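Local coordinates for protein endoglucanase E (Clostridium thermocellum, PDB 2WAB) that hydrolyses 1,4-beta-glucan links as a cellulase and binds cello-oligosaccharides in the cleft of this C-terminal esterase domain, which probably deacetylates plant polysaccharides, at residues Gly50-Phe55 / Phe147-Glu152; Ile132-Gly137 / Met172-Gly177. The protein carries 1 engineered substitution. All coordinates share one frame; numbering follows the deposited sequence.

Contact 1. Residues Gly50-Phe55 / Phe147-Glu152. With BGC (beta-D-glucopyranose), chain B.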
# COMPACT_ATOMS: atom_id res chain seq x y z
N GLY A 50 6.40 -3.30 16.63
CA GLY A 50 7.57 -2.52 17.04
C GLY A 50 7.23 -1.08 17.37
O GLY A 50 8.02 -0.38 18.04
N GLY A 51 6.07 -0.62 16.90
CA GLY A 51 5.67 0.79 17.14
C GLY A 51 4.15 0.90 17.17
O GLY A 51 3.48 -0.10 17.47
N GLU A 52 3.61 2.09 16.91
CA GLU A 52 2.15 2.26 17.02
C GLU A 52 1.48 1.81 15.72
O GLU A 52 1.17 2.64 14.85
CB GLU A 52 1.73 3.72 17.31
CG GLU A 52 0.25 3.73 17.84
CD GLU A 52 -0.36 5.08 18.02
OE1 GLU A 52 0.40 6.07 18.21
OE2 GLU A 52 -1.64 5.14 17.99
N ASN A 53 1.17 0.51 15.64
CA ASN A 53 0.48 -0.02 14.45
C ASN A 53 -0.98 -0.20 14.74
O ASN A 53 -1.35 -0.53 15.86
CB ASN A 53 1.10 -1.35 14.04
CG ASN A 53 2.31 -1.16 13.15
OD1 ASN A 53 2.19 -0.56 12.08
ND2 ASN A 53 3.48 -1.68 13.59
N TRP A 54 -1.82 0.04 13.72
CA TRP A 54 -3.26 -0.15 13.85
C TRP A 54 -3.69 -1.22 12.82
O TRP A 54 -3.03 -1.41 11.78
CB TRP A 54 -3.98 1.18 13.59
CG TRP A 54 -3.98 2.05 14.77
CD1 TRP A 54 -2.93 2.86 15.22
CD2 TRP A 54 -5.06 2.25 15.68
NE1 TRP A 54 -3.32 3.52 16.38
CE2 TRP A 54 -4.62 3.18 16.68
CE3 TRP A 54 -6.37 1.75 15.75
CZ2 TRP A 54 -5.45 3.62 17.74
CZ3 TRP A 54 -7.21 2.19 16.83
CH2 TRP A 54 -6.72 3.11 17.81
N PHE A 55 -4.73 -1.96 13.18
CA PHE A 55 -5.24 -3.08 12.43
C PHE A 55 -6.77 -3.01 12.29
O PHE A 55 -7.46 -2.42 13.11
CB PHE A 55 -4.90 -4.41 13.13
CG PHE A 55 -3.41 -4.56 13.42
CD1 PHE A 55 -2.54 -5.15 12.49
CD2 PHE A 55 -2.88 -4.03 14.60
CE1 PHE A 55 -1.13 -5.25 12.77
CE2 PHE A 55 -1.49 -4.14 14.87
CZ PHE A 55 -0.63 -4.75 13.96
N PHE A 147 -0.12 14.38 11.70
CA PHE A 147 -0.22 12.91 11.57
C PHE A 147 -0.65 12.22 12.84
O PHE A 147 -0.18 12.53 13.94
CB PHE A 147 1.14 12.34 11.18
CG PHE A 147 1.12 10.84 10.95
CD1 PHE A 147 0.57 10.31 9.77
CD2 PHE A 147 1.71 9.96 11.88
CE1 PHE A 147 0.59 8.95 9.53
CE2 PHE A 147 1.74 8.55 11.63
CZ PHE A 147 1.14 8.07 10.45
N THR A 148 -1.56 11.24 12.68
CA THR A 148 -2.04 10.47 13.81
C THR A 148 -2.09 9.00 13.32
O THR A 148 -2.82 8.69 12.34
CB THR A 148 -3.46 10.90 14.28
OG1 THR A 148 -3.51 12.35 14.42
CG2 THR A 148 -3.74 10.26 15.56
N PRO A 149 -1.33 8.11 13.96
CA PRO A 149 -1.29 6.73 13.44
C PRO A 149 -2.70 6.13 13.27
O PRO A 149 -3.00 5.47 12.27
CB PRO A 149 -0.50 5.98 14.50
CG PRO A 149 0.54 7.06 14.95
CD PRO A 149 -0.32 8.33 15.02
N LYS A 150 -3.58 6.40 14.23
CA LYS A 150 -4.94 5.87 14.14
C LYS A 150 -5.76 6.27 12.88
O LYS A 150 -6.69 5.54 12.46
CB LYS A 150 -5.69 6.26 15.42
CG LYS A 150 -7.13 5.83 15.41
CD LYS A 150 -7.91 6.39 16.63
CE LYS A 150 -9.31 5.78 16.64
NZ LYS A 150 -9.85 5.80 18.05
N ASN A 151 -5.43 7.42 12.29
CA ASN A 151 -6.13 7.95 11.12
C ASN A 151 -5.52 7.56 9.76
O ASN A 151 -5.95 8.03 8.72
CB ASN A 151 -6.21 9.48 11.25
CG ASN A 151 -7.12 9.93 12.41
OD1 ASN A 151 -8.02 9.19 12.85
ND2 ASN A 151 -6.88 11.16 12.91
N GLU A 152 -4.53 6.67 9.77
CA GLU A 152 -3.92 6.23 8.53
C GLU A 152 -4.57 4.90 8.15
O GLU A 152 -4.11 3.82 8.60
CB GLU A 152 -2.43 5.99 8.76
CG GLU A 152 -1.70 5.48 7.51
CD GLU A 152 -0.18 5.56 7.67
OE1 GLU A 152 0.34 4.86 8.53
OE2 GLU A 152 0.50 6.33 6.93
C2 BGC B . 8.15 12.42 7.16
C3 BGC B . 8.38 10.95 7.45
C4 BGC B . 7.57 10.55 8.68
C5 BGC B . 6.09 10.82 8.40
C6 BGC B . 5.18 10.33 9.54
C1 BGC B . 6.65 12.68 7.00
O2 BGC B . 8.87 12.86 6.01
O3 BGC B . 9.74 10.68 7.66
O4 BGC B . 7.84 9.19 8.98
O5 BGC B . 5.94 12.22 8.16
O6 BGC B . 4.53 9.12 9.16
O HOH W 1 -3.00 7.04 16.90
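Lys150 lies over one face of the Trp54 indole, a CH-pi contact at the junction of two domains: strand 52-59 of the beta-sheet N-terminal domain meets a 3-10 turn, 149-151, in the loop between helices 131-134 and 158-165 of the SGNH-hydrolase domain. The CA atom of Lys150 sits 3.6 Å from the centroid of the five-membered ring of Trp54 and only 9° off its normal. With CG anti to the backbone N (chi1 177°) and the rest extended, the lysine chain runs on across the benzo ring, bringing Lys150 CB to 3.5 Å from Trp54 CE2 and Lys150 CD to 3.7 Å from Trp54 CH2. One residue earlier, the Glu52 side chain crosses the Pro149 ring at about a right angle, with Glu52 OE1 3.4 Å from Pro149 CG. That carboxylate also sets the indole: Trp54 NE1 donates to Glu52 OE2 over 2.8 Å, nearly straight at 174°, in the plane of the indole, on the anti side of Glu52 OE2 and tilted out of the carboxylate plane, which restrains the rotation of the ring whose face Lys150 covers. Arg94 adds a further tie between the domains through Lys150 O. A bridging water completes the link, donating to Glu52 OE2 at 2.6 Å and accepting from the backbone N of Lys150 at 2.8 Å.

Contact 2. Residues Ile132-Gly137 / Met172-Gly177. With BGC (beta-D-glucopyranose), chain C; BGC (beta-D-glucopyranose), chain B.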
# COMPACT_ATOMS: atom_id res chain seq x y z
N ILE A 132 0.69 9.31 0.03
CA ILE A 132 -0.63 9.23 -0.66
C ILE A 132 -1.04 7.77 -0.71
O ILE A 132 -2.21 7.43 -0.50
CB ILE A 132 -0.60 9.86 -2.08
CG1 ILE A 132 -0.39 11.39 -1.97
CG2 ILE A 132 -1.97 9.61 -2.86
CD1 ILE A 132 0.18 12.02 -3.23
N THR A 133 -0.06 6.91 -0.99
CA THR A 133 -0.32 5.47 -1.13
C THR A 133 -0.50 4.82 0.22
O THR A 133 -1.34 3.92 0.37
CB THR A 133 0.79 4.82 -1.96
OG1 THR A 133 0.75 5.39 -3.28
CG2 THR A 133 0.61 3.29 -2.03
N CYS A 134 0.26 5.29 1.21
CA CYS A 134 0.05 4.91 2.62
C CYS A 134 -1.32 5.28 3.18
O CYS A 134 -1.70 4.71 4.21
CB CYS A 134 1.12 5.55 3.50
SG CYS A 134 2.80 4.84 3.17
N ALA A 135 -2.03 6.22 2.52
CA ALA A 135 -3.28 6.82 3.03
C ALA A 135 -3.06 7.54 4.38
O ALA A 135 -3.91 7.54 5.27
CB ALA A 135 -4.38 5.77 3.16
N TYR A 136 -1.86 8.11 4.53
CA TYR A 136 -1.57 9.05 5.64
C TYR A 136 -2.76 10.00 5.88
O TYR A 136 -3.24 10.61 4.97
CB TYR A 136 -0.31 9.81 5.24
CG TYR A 136 0.22 10.93 6.12
CD1 TYR A 136 1.58 10.94 6.49
CD2 TYR A 136 -0.57 12.04 6.47
CE1 TYR A 136 2.13 11.98 7.22
CE2 TYR A 136 0.01 13.12 7.22
CZ TYR A 136 1.35 13.07 7.58
OH TYR A 136 1.94 14.10 8.30
N GLY A 137 -3.30 10.02 7.09
CA GLY A 137 -4.29 11.03 7.43
C GLY A 137 -5.65 10.96 6.73
O GLY A 137 -6.46 11.90 6.89
N MET A 172 1.69 -2.94 -1.15
CA MET A 172 1.74 -1.48 -1.08
C MET A 172 3.13 -1.05 -0.57
O MET A 172 3.36 -0.90 0.65
CB MET A 172 0.62 -0.94 -0.19
CG MET A 172 -0.82 -1.21 -0.71
SD MET A 172 -2.24 -0.81 0.40
CE MET A 172 -2.23 1.02 0.42
N ILE A 173 4.04 -0.84 -1.50
CA ILE A 173 5.41 -0.52 -1.15
C ILE A 173 5.56 1.01 -1.13
O ILE A 173 5.94 1.64 -2.12
CB ILE A 173 6.42 -1.16 -2.13
CG1 ILE A 173 6.03 -2.63 -2.39
CG2 ILE A 173 7.88 -1.03 -1.56
CD1 ILE A 173 5.99 -3.47 -1.03
N ALA A 174 5.27 1.58 0.02
CA ALA A 174 5.12 3.05 0.10
C ALA A 174 5.55 3.51 1.45
O ALA A 174 5.47 2.76 2.43
CB ALA A 174 3.68 3.46 -0.17
N TRP A 175 5.93 4.78 1.53
CA TRP A 175 6.59 5.29 2.73
C TRP A 175 6.36 6.82 2.78
O TRP A 175 6.72 7.54 1.84
CB TRP A 175 8.10 4.98 2.64
CG TRP A 175 8.85 5.27 3.93
CD1 TRP A 175 9.10 6.50 4.48
CD2 TRP A 175 9.44 4.30 4.78
NE1 TRP A 175 9.82 6.34 5.68
CE2 TRP A 175 10.04 4.99 5.87
CE3 TRP A 175 9.50 2.88 4.76
CZ2 TRP A 175 10.71 4.31 6.93
CZ3 TRP A 175 10.16 2.22 5.81
CH2 TRP A 175 10.77 2.94 6.87
N SER A 176 5.71 7.30 3.84
CA SER A 176 5.28 8.74 3.84
C SER A 176 6.54 9.60 3.85
O SER A 176 7.51 9.29 4.59
CB SER A 176 4.36 9.09 5.02
OG SER A 176 3.15 8.35 4.90
N GLY A 177 6.54 10.64 3.01
CA GLY A 177 7.66 11.60 2.94
C GLY A 177 8.74 11.16 1.95
O GLY A 177 9.68 11.92 1.66
C2 BGC C . 4.14 16.73 6.95
C3 BGC C . 5.36 15.90 7.22
C4 BGC C . 5.26 14.56 6.49
C5 BGC C . 4.99 14.67 4.96
C6 BGC C . 4.59 13.32 4.26
C1 BGC C . 4.11 16.84 5.45
O2 BGC C . 4.32 17.99 7.57
O3 BGC C . 5.42 15.76 8.62
O4 BGC C . 6.56 14.10 6.75
O5 BGC C . 3.94 15.60 4.81
O6 BGC C . 3.83 13.45 2.99
C2 BGC B . 8.15 12.42 7.16
C3 BGC B . 8.38 10.95 7.45
C4 BGC B . 7.57 10.55 8.68
C5 BGC B . 6.09 10.82 8.40
C6 BGC B . 5.18 10.33 9.54
C1 BGC B . 6.65 12.68 7.00
O2 BGC B . 8.87 12.86 6.01
O3 BGC B . 9.74 10.68 7.66
O4 BGC B . 7.84 9.19 8.98
O5 BGC B . 5.94 12.22 8.16
O6 BGC B . 4.53 9.12 9.16
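Thr133 and Cys134 press against Ala174, packing the short helix 131-134 onto strand 169-174, an outer strand of the parallel sheet of the SGNH-hydrolase fold. A Schellman motif ends this weakly bonded helix, with Tyr136 N paired to Ala131 O and Ala135 at positive phi; Tyr136 follows, beside the pocket. In Thr133, chi1 of -63° sets CG2 anti to the backbone N, and this methyl meets Ala174 CB at 3.6 Å while OG1 is hydrogen-bonded to Tyr158 OH. Cys134 SG takes the position that OG1 has in Thr133, beside the backbone N, but here that branch makes the contact; SG comes 3.7 Å from Ala174 CB and 3.5 Å from Ala174 O, so it covers both the methyl and the peptide that leads to Trp175. Farther along, the Tyr136 ring is swung out by a chi1 of 176° and presents its edge: Ser176 OG lies near the ring plane, 3.4 Å from Tyr136 CD1. That hydroxyl is hydrogen-bonded to Glu96, and the phenol OH to Asp308, so both polar ends that border the glucan pocket have partners elsewhere in the chain. The same ring edge faces one glucose, whose O5 (chain B) is 3.9 Å from Tyr136 CE1. Ser176 also touches this sugar by its backbone, its O lying 3.4 Å from C3 of the chain B glucose.

Contact 1 lies at the surface and joins the two domains, whereas contact 2 is buried inside the SGNH-hydrolase domain, with all seven of its touching residues covered. Their chemistry follows: a carboxylate, an ordered water and an aliphatic lysine chain over an indole at the interface, against methyl and thiol groups between helix and strand, with a tyrosine edge on a serine hydroxyl at the pocket. Their centres are 12 Å apart, and segments 147-152 and 132-137 touch directly. Phe147 CD1 packs 3.4 Å from Tyr136 CE1, and Glu152 CG approaches Cys134 O. Both contacts reach the same chain B glucose, contact 1 through the Phe147 ring face and contact 2 through Tyr136, Ser176 and Gly177.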